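Local coordinates for TRAP-type C4-dicarboxylate:H+ symport system substrate-binding component DctP (Shewanella oneidensis, PDB 4MX6), which probably captures C4-dicarboxylates such as succinate in the periplasm, as the substrate-binding component of a TRAP-type proton symport system, at residues 101-106 against 184-189. Residues are numbered along the deposited sequence; the frame is centred on the assembly and turned at random.
Sequences SLSKFE and DVLAAQ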
ATOM      1  N   SER A 101      -3.143   1.905  -2.028  1.00  5.46           N
ATOM      2  CA  SER A 101      -2.860   0.577  -1.527  1.00  5.49           C
ATOM      3  C   SER A 101      -3.818  -0.436  -2.149  1.00  5.29           C
ATOM      4  O   SER A 101      -5.015  -0.178  -2.290  1.00  5.88           O
ATOM      5  CB  SER A 101      -3.068   0.564  -0.020  1.00  6.87           C
ATOM      6  OG  SER A 101      -3.009  -0.765   0.463  1.00  7.60           O
ATOM      7  N   LEU A 102      -3.289  -1.629  -2.420  1.00  5.75           N
ATOM      8  CA  LEU A 102      -4.072  -2.748  -2.915  1.00  5.81           C
ATOM      9  C   LEU A 102      -5.218  -3.104  -1.961  1.00  6.61           C
ATOM     10  O   LEU A 102      -6.159  -3.767  -2.383  1.00  7.50           O
ATOM     11  CB  LEU A 102      -3.156  -3.955  -3.176  1.00  6.43           C
ATOM     12  CG  LEU A 102      -2.136  -3.706  -4.297  1.00  6.67           C
ATOM     13  CD1 LEU A 102      -1.008  -4.702  -4.261  1.00  6.81           C
ATOM     14  CD2 LEU A 102      -2.806  -3.736  -5.663  1.00  7.80           C
ATOM     15  N   SER A 103      -5.110  -2.693  -0.691  1.00  6.67           N
ATOM     16  CA  SER A 103      -6.121  -2.941   0.325  1.00  7.16           C
ATOM     17  C   SER A 103      -7.383  -2.104   0.167  1.00  7.42           C
ATOM     18  O   SER A 103      -8.369  -2.349   0.857  1.00  9.52           O
ATOM     19  CB  SER A 103      -5.558  -2.600   1.709  1.00  8.00           C
ATOM     20  OG  SER A 103      -4.264  -3.131   1.904  1.00  8.71           O
ATOM     21  N   LYS A 104      -7.362  -1.105  -0.711  1.00  6.63           N
ATOM     22  CA  LYS A 104      -8.385  -0.056  -0.690  1.00  7.22           C
ATOM     23  C   LYS A 104      -9.358  -0.114  -1.868  1.00  7.63           C
ATOM     24  O   LYS A 104      -9.987   0.881  -2.215  1.00  9.03           O
ATOM     25  CB  LYS A 104      -7.711   1.332  -0.592  1.00  7.23           C
ATOM     26  CG  LYS A 104      -6.999   1.549   0.755  1.00  6.83           C
ATOM     27  CD  LYS A 104      -6.208   2.836   0.822  1.00  7.30           C
ATOM     28  CE  LYS A 104      -5.456   2.940   2.146  1.00  6.83           C
ATOM     29  NZ  LYS A 104      -4.495   4.075   2.172  1.00  6.96           N
ATOM     30  N   PHE A 105      -9.490  -1.292  -2.474  1.00  8.13           N
ATOM     31  CA  PHE A 105     -10.286  -1.452  -3.688  1.00  8.78           C
ATOM     32  C   PHE A 105     -11.583  -2.250  -3.516  1.00  9.62           C
ATOM     33  O   PHE A 105     -12.246  -2.547  -4.512  1.00 10.28           O
ATOM     34  CB  PHE A 105      -9.424  -2.095  -4.775  1.00  8.41           C
ATOM     35  CG  PHE A 105      -8.383  -1.166  -5.356  1.00  7.75           C
ATOM     36  CD1 PHE A 105      -8.736  -0.215  -6.295  1.00  8.62           C
ATOM     37  CD2 PHE A 105      -7.052  -1.258  -4.988  1.00  7.88           C
ATOM     38  CE1 PHE A 105      -7.784   0.630  -6.856  1.00  8.72           C
ATOM     39  CE2 PHE A 105      -6.101  -0.408  -5.545  1.00  7.48           C
ATOM     40  CZ  PHE A 105      -6.472   0.520  -6.490  1.00  8.55           C
ATOM     41  N   GLU A 106     -11.965  -2.580  -2.285  1.00 10.87           N
ATOM     42  CA  GLU A 106     -13.093  -3.488  -2.051  1.00 12.53           C
ATOM     43  C   GLU A 106     -14.433  -3.009  -2.606  1.00 14.06           C
ATOM     44  O   GLU A 106     -15.323  -3.822  -2.850  1.00 15.37           O
ATOM     45  CB  GLU A 106     -13.239  -3.828  -0.560  1.00 14.01           C
ATOM     46  CG  GLU A 106     -12.114  -4.729  -0.073  1.00 15.70           C
ATOM     47  CD  GLU A 106     -12.153  -5.057   1.423  1.00 17.23           C
ATOM     48  OE1 GLU A 106     -12.979  -4.462   2.148  1.00 17.29           O
ATOM     49  OE2 GLU A 106     -11.333  -5.908   1.878  1.00 18.57           O
ATOM     50  N   ASP A 184     -11.733  -5.209   4.834  1.00  8.80           N
ATOM     51  CA  ASP A 184     -12.302  -6.277   5.655  1.00  9.62           C
ATOM     52  C   ASP A 184     -11.262  -7.348   6.024  1.00  8.76           C
ATOM     53  O   ASP A 184     -11.352  -7.972   7.085  1.00  8.85           O
ATOM     54  CB  ASP A 184     -13.457  -6.973   4.925  1.00 11.67           C
ATOM     55  CG  ASP A 184     -14.692  -6.106   4.785  1.00 15.12           C
ATOM     56  OD1 ASP A 184     -14.868  -5.164   5.578  1.00 15.44           O
ATOM     57  OD2 ASP A 184     -15.521  -6.419   3.895  1.00 17.73           O
ATOM     58  N   VAL A 185     -10.304  -7.606   5.134  1.00  7.78           N
ATOM     59  CA  VAL A 185      -9.290  -8.609   5.436  1.00  8.22           C
ATOM     60  C   VAL A 185      -8.414  -8.113   6.595  1.00  7.18           C
ATOM     61  O   VAL A 185      -8.101  -8.883   7.511  1.00  7.95           O
ATOM     62  CB  VAL A 185      -8.409  -8.940   4.205  1.00  8.63           C
ATOM     63  CG1 VAL A 185      -7.291  -9.890   4.600  1.00  9.11           C
ATOM     64  CG2 VAL A 185      -9.242  -9.553   3.080  1.00  9.85           C
ATOM     65  N   LEU A 186      -8.019  -6.837   6.562  1.00  7.10           N
ATOM     66  CA  LEU A 186      -7.161  -6.315   7.622  1.00  7.07           C
ATOM     67  C   LEU A 186      -7.912  -6.235   8.951  1.00  7.25           C
ATOM     68  O   LEU A 186      -7.339  -6.486  10.007  1.00  7.62           O
ATOM     69  CB  LEU A 186      -6.544  -4.973   7.219  1.00  6.82           C
ATOM     70  CG  LEU A 186      -5.716  -5.074   5.937  1.00  7.69           C
ATOM     71  CD1 LEU A 186      -5.157  -3.714   5.588  1.00  8.73           C
ATOM     72  CD2 LEU A 186      -4.595  -6.101   6.064  1.00  7.91           C
ATOM     73  N   ALA A 187      -9.207  -5.936   8.913  1.00  7.71           N
ATOM     74  CA  ALA A 187     -10.005  -5.987  10.136  1.00  8.21           C
ATOM     75  C   ALA A 187      -9.992  -7.418  10.686  1.00  8.17           C
ATOM     76  O   ALA A 187      -9.812  -7.633  11.887  1.00  9.02           O
ATOM     77  CB  ALA A 187     -11.420  -5.521   9.879  1.00  9.05           C
ATOM     78  N   ALA A 188     -10.188  -8.397   9.812  1.00  7.95           N
ATOM     79  CA  ALA A 188     -10.210  -9.793  10.226  1.00  8.34           C
ATOM     80  C   ALA A 188      -8.863 -10.237  10.801  1.00  7.99           C
ATOM     81  O   ALA A 188      -8.819 -11.027  11.754  1.00  8.93           O
ATOM     82  CB  ALA A 188     -10.615 -10.682   9.062  1.00  9.30           C
ATOM     83  N   GLN A 189      -7.765  -9.727  10.246  1.00  7.97           N
ATOM     84  CA  GLN A 189      -6.437 -10.010  10.758  1.00  7.84           C
ATOM     85  C   GLN A 189      -6.365  -9.659  12.244  1.00  7.98           C
ATOM     86  O   GLN A 189      -5.871 -10.428  13.061  1.00  8.80           O
ATOM     87  CB  GLN A 189      -5.409  -9.191   9.954  1.00  7.85           C
ATOM     88  CG  GLN A 189      -4.002  -9.258  10.475  1.00  7.76           C
ATOM     89  CD  GLN A 189      -3.086  -8.372   9.671  1.00  7.72           C
ATOM     90  OE1 GLN A 189      -2.520  -8.790   8.664  1.00  8.79           O
ATOM     91  NE2 GLN A 189      -2.967  -7.126  10.082  1.00  8.43           N
TER
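E106 reaches with its carboxylate to the backbone N of D184, in the first turn of helix 184-191, joining the loop 101-106 to that helix within the two-lobed fold expected of a TRAP solute-binding protein. Hydrogen bonding carries the contact. D184 N gives its proton almost straight to E106 OE1, on the syn lone pair (3.1 Å, 170° at the hydrogen), and leans more weakly on E106 OE2, 3.1 Å from the same N. With CG beside its own backbone N (chi1 -71°) and the chain extended beyond it, E106 spans the gap at full length. The carboxylate lies beside the N-terminal end of the helix, where the positive end of the helix dipole would probably favour its negative charge. An alanine in place of E106 would probably leave D184 N without this acceptor and break the polar link between loop and helix. The same OE1 also lies 3.7 Å from D184 OD2, a close approach of like charges with the carboxylate planes turned 50° apart, which the salt bridge from D184 OD1 to K199 should ease. V185, next along the helix, packs against V318 and F322 of helix 305-326. Near the pocket, K104 of the same loop belongs to the succinate site and binds a succinic acid molecule through NZ, also pairing with D83, while the side chain of S103 lies about 7 Å from that ligand with its hydroxyl hydrogen-bonded to D116. Between S103 and L186 the contact is van der Waals: the methyl CD1 of L186 rests 3.8 Å from S103 OG and 4.1 Å from S103 CB.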